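Local coordinates for protein transcriptional regulator, MarR family (Bacillus cereus, PDB 4XRF) that probably acts as a DNA-binding transcriptional regulator of the MarR family, with a winged helix-turn-helix fold that accommodates isoquinoline and lauric acid in this crystal, at residues 2-5 against 6-10; 20-23 against 24-27; 39-42 against 43-47; 133-136 against 137-141. One frame throughout, in Å; residues are numbered along the deposited sequence. Where two conformers were deposited one is given.

Contact 1. Residues 2-5 against 6-10; sequences THID and KIQAL. With ISQ (isoquinoline), chain E; PO4 (phosphate ion), chain C; SO4 (sulfate ion), chain K.
Ile7 sits one turn above His3 and Ile4, and the close fit of this contact lies here, at the start of helix 4-29. The first rung is Ile7 N to His3 O, 2.9 Å and nearly straight at 168°, with His3 as the N-cap residue. Ile7 CG1 lies beside its own backbone N (chi1 -68°), which carries it back over His3 O at 3.1 Å. Next to it the methyl tips Ile4 CD1 and Ile7 CD1 meet at 4.3 Å, and Phe116 of the second subunit packs on Ile4. Beside this apolar part the contact is polar and gripped through an anion, with Lys6 reaching to the more exposed side. A phosphate, probably from the crystallisation liquor, sits against the backbone N-H groups of the N-cap and first turn: His3 N gives a 2.6 Å bond to its O3, Lys6 N a 2.8 Å bond to O2, and Asp5 N a longer one to O4. Lys6, extended beyond CG, leaves the helix and brings NZ to sulfate O4 at 2.9 Å; the same NZ also bonds to Lys56 O of the second subunit. Asp5 forms salt bridges with Lys40 and Arg108 of that subunit. Further along, Gln8 borders the isoquinoline pocket. Such an anion, held by amides that lack a partner within the helix, marks the classic helix N-terminus anion site, built here into the interface with the second subunit.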
loop_
_atom_site.group_PDB
_atom_site.type_symbol
_atom_site.label_atom_id
_atom_site.label_comp_id
_atom_site.label_asym_id
_atom_site.label_seq_id
_atom_site.Cartn_x
_atom_site.Cartn_y
_atom_site.Cartn_z
ATOM N N THR A 2 -4.636 16.499 21.297
ATOM C CA THR A 2 -5.725 17.210 20.600
ATOM C C THR A 2 -5.453 17.350 19.101
ATOM O O THR A 2 -4.360 17.730 18.707
ATOM C CB THR A 2 -5.988 18.613 21.203
ATOM O OG1 THR A 2 -6.292 18.490 22.593
ATOM C CG2 THR A 2 -7.166 19.295 20.527
ATOM N N HIS A 3 -6.464 17.042 18.287
ATOM C CA HIS A 3 -6.420 17.145 16.813
ATOM C C HIS A 3 -5.793 15.931 16.122
ATOM O O HIS A 3 -5.881 15.807 14.894
ATOM C CB HIS A 3 -5.751 18.450 16.331
ATOM C CG HIS A 3 -6.377 19.697 16.886
ATOM N ND1 HIS A 3 -7.720 19.986 16.754
ATOM C CD2 HIS A 3 -5.837 20.734 17.572
ATOM C CE1 HIS A 3 -7.983 21.143 17.337
ATOM N NE2 HIS A 3 -6.858 21.617 17.843
ATOM N N ILE A 4 -5.203 15.031 16.907
ATOM C CA ILE A 4 -4.473 13.874 16.363
ATOM C C ILE A 4 -5.366 12.911 15.567
ATOM O O ILE A 4 -5.016 12.516 14.457
ATOM C CB ILE A 4 -3.669 13.117 17.451
ATOM C CG1 ILE A 4 -2.480 13.958 17.925
ATOM C CG2 ILE A 4 -3.099 11.804 16.926
ATOM C CD1 ILE A 4 -1.953 14.890 16.853
ATOM N N ASP A 5 -6.510 12.552 16.129
ATOM C CA ASP A 5 -7.403 11.599 15.480
ATOM C C ASP A 5 -8.040 12.209 14.221
ATOM O O ASP A 5 -8.208 11.528 13.208
ATOM C CB ASP A 5 -8.440 11.050 16.475
ATOM C CG ASP A 5 -7.782 10.324 17.680
ATOM O OD1 ASP A 5 -6.812 9.545 17.501
ATOM O OD2 ASP A 5 -8.240 10.529 18.825
ATOM N N LYS A 6 -8.365 13.499 14.272
ATOM C CA LYS A 6 -8.877 14.161 13.083
ATOM C C LYS A 6 -7.811 14.270 11.992
ATOM O O LYS A 6 -8.065 13.915 10.849
ATOM C CB LYS A 6 -9.492 15.531 13.393
ATOM C CG LYS A 6 -10.342 16.040 12.232
ATOM C CD LYS A 6 -11.279 17.175 12.632
ATOM C CE LYS A 6 -12.259 17.435 11.493
ATOM N NZ LYS A 6 -13.509 18.166 11.884
ATOM N N ILE A 7 -6.615 14.724 12.352
ATOM C CA ILE A 7 -5.493 14.736 11.407
ATOM C C ILE A 7 -5.264 13.358 10.749
ATOM O O ILE A 7 -5.099 13.277 9.526
ATOM C CB ILE A 7 -4.178 15.207 12.065
ATOM C CG1 ILE A 7 -4.260 16.698 12.438
ATOM C CG2 ILE A 7 -3.008 14.937 11.124
ATOM C CD1 ILE A 7 -3.119 17.167 13.336
ATOM N N GLN A 8 -5.255 12.285 11.547
ATOM C CA GLN A 8 -5.048 10.947 10.994
ATOM C C GLN A 8 -6.195 10.539 10.073
ATOM O O GLN A 8 -5.959 9.876 9.079
ATOM C CB GLN A 8 -4.850 9.889 12.087
ATOM C CG GLN A 8 -3.574 10.038 12.892
ATOM C CD GLN A 8 -2.380 10.435 12.046
ATOM O OE1 GLN A 8 -1.898 9.665 11.209
ATOM N NE2 GLN A 8 -1.880 11.642 12.278
ATOM N N ALA A 9 -7.427 10.939 10.402
ATOM C CA ALA A 9 -8.579 10.602 9.565
ATOM C C ALA A 9 -8.406 11.235 8.180
ATOM O O ALA A 9 -8.584 10.564 7.151
ATOM C CB ALA A 9 -9.886 11.063 10.203
ATOM N N LEU A 10 -8.039 12.517 8.171
ATOM C CA LEU A 10 -7.830 13.277 6.928
ATOM C C LEU A 10 -6.612 12.781 6.139
ATOM O O LEU A 10 -6.693 12.642 4.908
ATOM C CB LEU A 10 -7.675 14.760 7.252
ATOM C CG LEU A 10 -8.962 15.483 7.650
ATOM C CD1 LEU A 10 -8.619 16.744 8.406
ATOM C CD2 LEU A 10 -9.769 15.823 6.419
HETATM C C1 ISQ E . -0.017 10.709 7.969
HETATM N N2 ISQ E . -0.433 11.167 9.171
HETATM C C3 ISQ E . -0.114 12.399 9.628
HETATM C C4 ISQ E . 0.685 13.279 8.888
HETATM C C4A ISQ E . 1.148 12.874 7.641
HETATM C C5 ISQ E . 1.946 13.690 6.849
HETATM C C6 ISQ E . 2.378 13.222 5.604
HETATM C C7 ISQ E . 2.031 11.949 5.141
HETATM C C8 ISQ E . 1.235 11.091 5.904
HETATM C C8A ISQ E . 0.777 11.519 7.152
HETATM P P PO4 C . -9.104 14.803 18.010
HETATM O O1 PO4 C . -10.578 14.492 18.061
HETATM O O2 PO4 C . -8.689 15.056 16.586
HETATM O O3 PO4 C . -8.833 16.018 18.881
HETATM O O4 PO4 C . -8.345 13.609 18.532
HETATM S S SO4 K . -15.678 17.881 15.189
HETATM O O1 SO4 K . -16.172 19.056 14.414
HETATM O O2 SO4 K . -16.849 17.093 15.657
HETATM O O3 SO4 K . -14.919 18.331 16.384
HETATM O O4 SO4 K . -14.827 17.077 14.265
#

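Contact 2. Residues 20-23 against 24-27. With DAO (lauric acid), chain F.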
loop_
_atom_site.group_PDB
_atom_site.type_symbol
_atom_site.label_atom_id
_atom_site.label_comp_id
_atom_site.label_asym_id
_atom_site.label_seq_id
_atom_site.Cartn_x
_atom_site.Cartn_y
_atom_site.Cartn_z
ATOM N N THR A 20 -2.473 6.527 -5.185
ATOM C CA THR A 20 -2.830 6.208 -6.560
ATOM C C THR A 20 -2.094 7.139 -7.531
ATOM O O THR A 20 -1.607 6.703 -8.563
ATOM C CB THR A 20 -4.351 6.366 -6.767
ATOM O OG1 THR A 20 -5.036 5.685 -5.708
ATOM C CG2 THR A 20 -4.811 5.812 -8.131
ATOM N N GLU A 21 -2.024 8.422 -7.195
ATOM C CA GLU A 21 -1.404 9.393 -8.082
ATOM C C GLU A 21 0.120 9.227 -8.096
ATOM O O GLU A 21 0.762 9.443 -9.115
ATOM C CB GLU A 21 -1.802 10.829 -7.699
ATOM C CG GLU A 21 -3.305 11.093 -7.540
ATOM C CD GLU A 21 -4.107 10.889 -8.804
ATOM O OE1 GLU A 21 -3.504 10.778 -9.893
ATOM O OE2 GLU A 21 -5.359 10.842 -8.715
ATOM N N LEU A 22 0.683 8.790 -6.973
ATOM C CA LEU A 22 2.125 8.621 -6.857
ATOM C C LEU A 22 2.565 7.353 -7.571
ATOM O O LEU A 22 3.674 7.291 -8.098
ATOM C CB LEU A 22 2.570 8.608 -5.381
ATOM C CG LEU A 22 3.057 9.894 -4.692
ATOM C CD1 LEU A 22 2.903 11.160 -5.521
ATOM C CD2 LEU A 22 2.375 10.071 -3.345
ATOM N N LEU A 23 1.702 6.343 -7.599
ATOM C CA LEU A 23 2.011 5.140 -8.374
ATOM C C LEU A 23 2.034 5.472 -9.874
ATOM O O LEU A 23 2.904 4.996 -10.603
ATOM C CB LEU A 23 1.048 3.988 -8.061
ATOM C CG LEU A 23 1.154 2.708 -8.914
ATOM C CD1 LEU A 23 2.549 2.074 -8.858
ATOM C CD2 LEU A 23 0.083 1.702 -8.512
ATOM N N GLU A 24 1.093 6.303 -10.321
ATOM C CA GLU A 24 1.099 6.790 -11.703
ATOM C C GLU A 24 2.418 7.509 -11.996
ATOM O O GLU A 24 3.049 7.289 -13.026
ATOM C CB GLU A 24 -0.088 7.726 -11.953
ATOM C CG GLU A 24 -0.330 8.077 -13.427
ATOM C CD GLU A 24 0.599 9.177 -13.947
ATOM O OE1 GLU A 24 1.230 9.889 -13.133
ATOM O OE2 GLU A 24 0.705 9.340 -15.184
ATOM N N GLN A 25 2.827 8.376 -11.078
ATOM C CA GLN A 25 4.036 9.151 -11.275
ATOM C C GLN A 25 5.284 8.256 -11.346
ATOM O O GLN A 25 6.149 8.470 -12.200
ATOM C CB GLN A 25 4.162 10.234 -10.199
ATOM C CG GLN A 25 5.320 11.192 -10.427
ATOM C CD GLN A 25 5.121 12.491 -9.674
ATOM O OE1 GLN A 25 4.395 13.390 -10.120
ATOM N NE2 GLN A 25 5.754 12.585 -8.517
ATOM N N MET A 26 5.329 7.254 -10.479
ATOM C CA MET A 26 6.374 6.247 -10.500
ATOM C C MET A 26 6.413 5.469 -11.832
ATOM O O MET A 26 7.498 5.171 -12.338
ATOM C CB MET A 26 6.230 5.328 -9.274
ATOM C CG MET A 26 6.655 5.993 -7.958
ATOM S SD MET A 26 6.402 5.037 -6.432
ATOM C CE MET A 26 6.662 3.363 -7.011
ATOM N N GLN A 27 5.235 5.178 -12.402
ATOM C CA GLN A 27 5.096 4.509 -13.688
ATOM C C GLN A 27 5.525 5.423 -14.823
ATOM O O GLN A 27 6.107 4.958 -15.803
ATOM C CB GLN A 27 3.634 4.078 -13.941
ATOM C CG GLN A 27 3.163 3.005 -12.976
ATOM C CD GLN A 27 1.706 2.646 -13.150
ATOM O OE1 GLN A 27 0.847 3.517 -13.341
ATOM N NE2 GLN A 27 1.417 1.350 -13.109
HETATM O O1 DAO F . -4.925 0.553 -6.825
HETATM O O2 DAO F . -4.092 2.099 -8.135
HETATM C C1 DAO F . -4.208 1.564 -7.006
HETATM C C2 DAO F . -3.463 2.175 -5.830
HETATM C C3 DAO F . -3.078 1.144 -4.768
HETATM C C4 DAO F . -1.573 0.873 -4.757
HETATM C C5 DAO F . -1.250 -0.452 -5.442
HETATM C C6 DAO F . 0.084 -1.030 -4.981
HETATM C C7 DAO F . 0.328 -2.395 -5.621
HETATM C C8 DAO F . 0.857 -3.422 -4.620
HETATM C C9 DAO F . 0.805 -4.828 -5.215
HETATM C C10 DAO F . 0.969 -5.921 -4.163
HETATM C C11 DAO F . 1.681 -7.138 -4.747
HETATM C C12 DAO F . 1.236 -8.425 -4.085
#
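Leu23 and Thr20 form the flank of helix 4-29 that faces the lauric acid, and Gln27 follows Leu23 one turn on. Leu23 CG is anti to the backbone N (chi1 173°), which swings the branch outward: CD2 touches the fatty chain at C5, 4.0 Å away, while CD1 reaches forward to Gln27 CG at 4.3 Å. Gln27 CG lies beside its own backbone N (chi1 -66°), and this methylene sits over Leu23 O at 3.1 Å. Upstream, Thr20 turns its methyl CG2 to the carboxylate end of the lauric acid, 3.8 Å from O2, while its OG1 makes a weak bond to Lys16 O.

The neighbouring flank is arranged differently. Leu22 CD1 lies 4.4 Å from Gln25 NE2, and the extended Gln25 carries OE1 to the backbone N of Asn109. Glu24 bends at chi2; its OE1 lies 5.8 Å from Glu21 OE1, near but not touching. Beneath all this run the regular rungs from Glu24 N to Thr20 O through Gln27 N to Leu23 O. The chemistry implies a two-faced segment: these residues meet lauric acid mainly through carbon, whereas on the acidic side the two carboxylates would probably disfavour each other, an effect partly offset by the long, weak ion pair of Glu24 with Arg70 of the third subunit.

Contact 3. Residues 39-42 against 43-47; sequences LKIL and DHYGA. With PO4 (phosphate ion), chain B.
Ile41 and Tyr45 both place the gamma atom beside the backbone N, CG1 in the one and the ring carbon in the other (chi1 -65° for Tyr45). This leaves Ile41 CG2 anti to its own N and directs it at the Tyr45 ring, whose CD2 it meets at 4.0 Å. The two side chains cross obliquely, and Ile41 O lies near the plane of the ring, at its edge, 3.6 Å from CD2. The same carbonyl takes the hydrogen bond of Tyr45 N at 2.9 Å, almost perfectly straight at 177°, so one oxygen meets both the backbone N-H and the ring edge of Tyr45. His44, with CG anti to the backbone N, sets CG of its imidazole over the rim of one face of that ring, and bonds through ND1 to a glycerol.

The other flank faces the protein interior: Leu42 packs on Leu53, Val77 and Ile91, and Leu39 on Val77, Leu93 and Val101. Lys40 bends at chi3 and brings NZ to phosphate O4 at 3.0 Å; it also forms a salt bridge with Asp5 of the second subunit, and the same anion is held by the backbone N of His3, Asp5 and Lys6 of that subunit. Beyond Tyr45 the helix ends. Gly46 takes up positive phi (71°), and its N makes a weak 2.9 Å bond to Leu42 O, while Gly46 O bonds to Ser48 OG. Helix 33-45, strand 48-49, helices 50-57 and 61-73 and the hairpin 77-81/89-93 follow in the order of the MarR winged helix-turn-helix domain.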
loop_
_atom_site.group_PDB
_atom_site.type_symbol
_atom_site.label_atom_id
_atom_site.label_comp_id
_atom_site.label_asym_id
_atom_site.label_seq_id
_atom_site.Cartn_x
_atom_site.Cartn_y
_atom_site.Cartn_z
ATOM N N LEU A 39 17.492 13.948 -7.384
ATOM C CA LEU A 39 17.976 14.349 -8.700
ATOM C C LEU A 39 17.819 15.861 -8.960
ATOM O O LEU A 39 18.700 16.466 -9.584
ATOM C CB LEU A 39 17.279 13.550 -9.826
ATOM C CG LEU A 39 17.486 12.022 -9.842
ATOM C CD1 LEU A 39 16.818 11.416 -11.070
ATOM C CD2 LEU A 39 18.965 11.647 -9.813
ATOM N N LYS A 40 16.716 16.455 -8.495
ATOM C CA LYS A 40 16.534 17.903 -8.623
ATOM C C LYS A 40 17.586 18.689 -7.846
ATOM O O LYS A 40 18.078 19.697 -8.344
ATOM C CB LYS A 40 15.147 18.366 -8.180
ATOM C CG LYS A 40 14.024 17.924 -9.082
ATOM C CD LYS A 40 12.696 18.538 -8.640
ATOM C CE LYS A 40 12.564 20.008 -9.028
ATOM N NZ LYS A 40 11.177 20.507 -8.736
ATOM N N ILE A 41 17.917 18.241 -6.631
ATOM C CA ILE A 41 18.987 18.882 -5.846
ATOM C C ILE A 41 20.318 18.857 -6.611
ATOM O O ILE A 41 20.998 19.876 -6.716
ATOM C CB ILE A 41 19.166 18.236 -4.452
ATOM C CG1 ILE A 41 17.874 18.368 -3.634
ATOM C CG2 ILE A 41 20.352 18.866 -3.713
ATOM C CD1 ILE A 41 17.919 17.633 -2.307
ATOM N N LEU A 42 20.668 17.693 -7.153
ATOM C CA LEU A 42 21.932 17.504 -7.874
ATOM C C LEU A 42 21.946 18.242 -9.208
ATOM O O LEU A 42 23.005 18.657 -9.671
ATOM C CB LEU A 42 22.209 16.012 -8.098
ATOM C CG LEU A 42 22.375 15.203 -6.813
ATOM C CD1 LEU A 42 22.382 13.721 -7.128
ATOM C CD2 LEU A 42 23.642 15.606 -6.083
ATOM N N ASP A 43 20.769 18.387 -9.824
ATOM C CA ASP A 43 20.625 19.203 -11.027
ATOM C C ASP A 43 20.839 20.681 -10.704
ATOM O O ASP A 43 21.436 21.411 -11.495
ATOM C CB ASP A 43 19.247 19.024 -11.645
ATOM C CG ASP A 43 19.169 19.545 -13.074
ATOM O OD1 ASP A 43 20.218 19.683 -13.737
ATOM O OD2 ASP A 43 18.043 19.807 -13.550
ATOM N N HIS A 44 20.346 21.113 -9.546
ATOM C CA HIS A 44 20.400 22.511 -9.169
ATOM C C HIS A 44 21.820 22.893 -8.731
ATOM O O HIS A 44 22.415 23.801 -9.308
ATOM C CB HIS A 44 19.345 22.812 -8.097
ATOM C CG HIS A 44 19.338 24.231 -7.608
ATOM N ND1 HIS A 44 18.586 24.635 -6.524
ATOM C CD2 HIS A 44 20.001 25.335 -8.036
ATOM C CE1 HIS A 44 18.782 25.924 -6.309
ATOM N NE2 HIS A 44 19.639 26.372 -7.210
ATOM N N TYR A 45 22.367 22.168 -7.755
ATOM C CA TYR A 45 23.650 22.514 -7.152
ATOM C C TYR A 45 24.845 21.763 -7.742
ATOM O O TYR A 45 25.976 22.010 -7.343
ATOM C CB TYR A 45 23.596 22.269 -5.647
ATOM C CG TYR A 45 22.617 23.158 -4.915
ATOM C CD1 TYR A 45 22.946 24.486 -4.588
ATOM C CD2 TYR A 45 21.379 22.676 -4.523
ATOM C CE1 TYR A 45 22.051 25.303 -3.906
ATOM C CE2 TYR A 45 20.479 23.482 -3.843
ATOM C CZ TYR A 45 20.820 24.790 -3.532
ATOM O OH TYR A 45 19.913 25.575 -2.859
ATOM N N GLY A 46 24.602 20.850 -8.685
ATOM C CA GLY A 46 25.681 20.004 -9.206
ATOM C C GLY A 46 26.110 19.003 -8.142
ATOM O O GLY A 46 25.373 18.780 -7.162
ATOM N N ALA A 47 27.296 18.411 -8.335
ATOM C CA ALA A 47 27.871 17.434 -7.400
ATOM C C ALA A 47 27.840 17.924 -5.952
ATOM O O ALA A 47 28.322 19.022 -5.641
ATOM C CB ALA A 47 29.312 17.093 -7.800
HETATM P P PO4 B . 10.264 22.185 -5.368
HETATM O O1 PO4 B . 11.720 21.889 -5.626
HETATM O O2 PO4 B . 9.838 21.538 -4.078
HETATM O O3 PO4 B . 10.079 23.692 -5.308
HETATM O O4 PO4 B . 9.450 21.605 -6.496
#

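Contact 4. Residues 133-136 against 137-141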
loop_
_atom_site.group_PDB
_atom_site.type_symbol
_atom_site.label_atom_id
_atom_site.label_comp_id
_atom_site.label_asym_id
_atom_site.label_seq_id
_atom_site.Cartn_x
_atom_site.Cartn_y
_atom_site.Cartn_z
ATOM N N LYS A 133 9.516 19.212 9.861
ATOM C CA LYS A 133 9.553 18.993 11.301
ATOM C C LYS A 133 9.155 17.549 11.631
ATOM O O LYS A 133 9.856 16.883 12.394
ATOM C CB LYS A 133 8.681 19.998 12.059
ATOM C CG LYS A 133 9.116 20.130 13.506
ATOM C CD LYS A 133 8.216 21.043 14.325
ATOM C CE LYS A 133 8.851 21.258 15.698
ATOM N NZ LYS A 133 7.858 21.777 16.674
ATOM N N LEU A 134 8.049 17.071 11.046
ATOM C CA LEU A 134 7.616 15.685 11.257
ATOM C C LEU A 134 8.687 14.670 10.849
ATOM O O LEU A 134 8.943 13.716 11.577
ATOM C CB LEU A 134 6.317 15.371 10.519
ATOM C CG LEU A 134 5.002 15.516 11.290
ATOM C CD1 LEU A 134 3.860 15.175 10.349
ATOM C CD2 LEU A 134 4.980 14.619 12.526
ATOM N N GLU A 135 9.302 14.882 9.691
ATOM C CA GLU A 135 10.412 14.028 9.267
ATOM C C GLU A 135 11.561 14.010 10.274
ATOM O O GLU A 135 12.118 12.944 10.571
ATOM C CB GLU A 135 10.931 14.408 7.877
ATOM C CG GLU A 135 11.958 13.420 7.337
ATOM C CD GLU A 135 11.355 12.067 6.977
ATOM O OE1 GLU A 135 10.870 11.346 7.882
ATOM O OE2 GLU A 135 11.371 11.714 5.782
ATOM N N THR A 136 11.909 15.185 10.790
ATOM C CA THR A 136 12.965 15.316 11.803
ATOM C C THR A 136 12.624 14.548 13.082
ATOM O O THR A 136 13.498 13.915 13.693
ATOM C CB THR A 136 13.235 16.800 12.148
ATOM O OG1 THR A 136 13.696 17.473 10.974
ATOM C CG2 THR A 136 14.308 16.932 13.220
ATOM N N ILE A 137 11.353 14.614 13.474
ATOM C CA ILE A 137 10.883 13.949 14.686
ATOM C C ILE A 137 10.980 12.440 14.482
ATOM O O ILE A 137 11.464 11.727 15.348
ATOM C CB ILE A 137 9.425 14.359 15.017
ATOM C CG1 ILE A 137 9.379 15.828 15.471
ATOM C CG2 ILE A 137 8.847 13.442 16.093
ATOM C CD1 ILE A 137 7.998 16.460 15.384
ATOM N N ILE A 138 10.543 11.977 13.314
ATOM C CA ILE A 138 10.546 10.557 12.977
ATOM C C ILE A 138 11.959 9.981 12.792
ATOM O O ILE A 138 12.239 8.887 13.271
ATOM C CB ILE A 138 9.675 10.262 11.730
ATOM C CG1 ILE A 138 8.192 10.444 12.062
ATOM C CG2 ILE A 138 9.913 8.837 11.241
ATOM C CD1 ILE A 138 7.305 10.673 10.851
ATOM N N CYS A 139 12.848 10.719 12.127
ATOM C CA CYS A 139 14.172 10.185 11.774
ATOM C C CYS A 139 15.262 10.435 12.807
ATOM O O CYS A 139 16.350 9.872 12.700
ATOM C CB CYS A 139 14.630 10.693 10.409
ATOM S SG CYS A 139 13.606 10.110 9.050
ATOM N N GLY A 140 14.973 11.275 13.800
ATOM C CA GLY A 140 15.947 11.629 14.841
ATOM C C GLY A 140 17.049 12.560 14.351
ATOM O O GLY A 140 18.156 12.568 14.901
ATOM N N THR A 141 16.740 13.344 13.317
ATOM C CA THR A 141 17.690 14.293 12.727
ATOM C C THR A 141 17.636 15.667 13.413
ATOM O O THR A 141 16.948 15.831 14.424
ATOM C CB THR A 141 17.516 14.408 11.190
ATOM O OG1 THR A 141 16.128 14.492 10.855
ATOM C CG2 THR A 141 18.106 13.195 10.507
#
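Thr136 O receives two weak bonds, from Gly140 N at 3.0 Å and from Thr141 N at 3.3 Å, as the chain leaves helix 121-139 through the positive phi of Gly140 (73°). The second is a weak six-to-one bond; with Gly140 at positive phi this is a glycine C-terminal ending of the left-handed kind, in which a single carbonyl serves two amides. Side chains close around it. Thr136 and Thr141 lie across the turn, with Thr136 CG2, anti to its backbone N, tight against Thr141 O at 3.1 Å. Their hydroxyls find partners elsewhere: Thr136 OG1 bonds to Glu132 O, and Thr141 OG1 to Tyr58 O, tying the helix end to the loop after helix 50-57.

Ile137 and Ile138 each fold CG1 back over the carbonyl four residues earlier, Ile137 over Lys133 O at 3.3 Å and Ile138 over Leu134 O at 3.4 Å. Ile137 CD1 also lies 4.3 Å from Lys133 CG, while the extended lysine carries its NZ on to a salt bridge with Glu123 of the second subunit. Leu134 touches isoquinoline. Glu135 and Ile138 cross at about a right angle, and a bend at chi2 (70°) curls the Glu135 carboxylate forward along the helix until OE1 stands 3.2 Å from Cys139 SG.

In the fold
Contacts 1 and 4 lie on the same side of the chain's centre, with centres about 19 Å apart and nearest atoms about 7 Å apart. Both pack on the second subunit and both supply the isoquinoline pocket, through Gln8 and Leu134. Contact 2 shares helix 4-29 with contact 1 but is centred about 26 Å further along it, where lauric acid is bound. Contact 3 stands about 36 Å from contact 1, centre to centre, within one chain. Across the subunit interface, however, Lys40 of one chain meets Asp5 of the other directly, a phosphate bound beside them, which brings the N-terminal turn against the partner's probable DNA-binding domain.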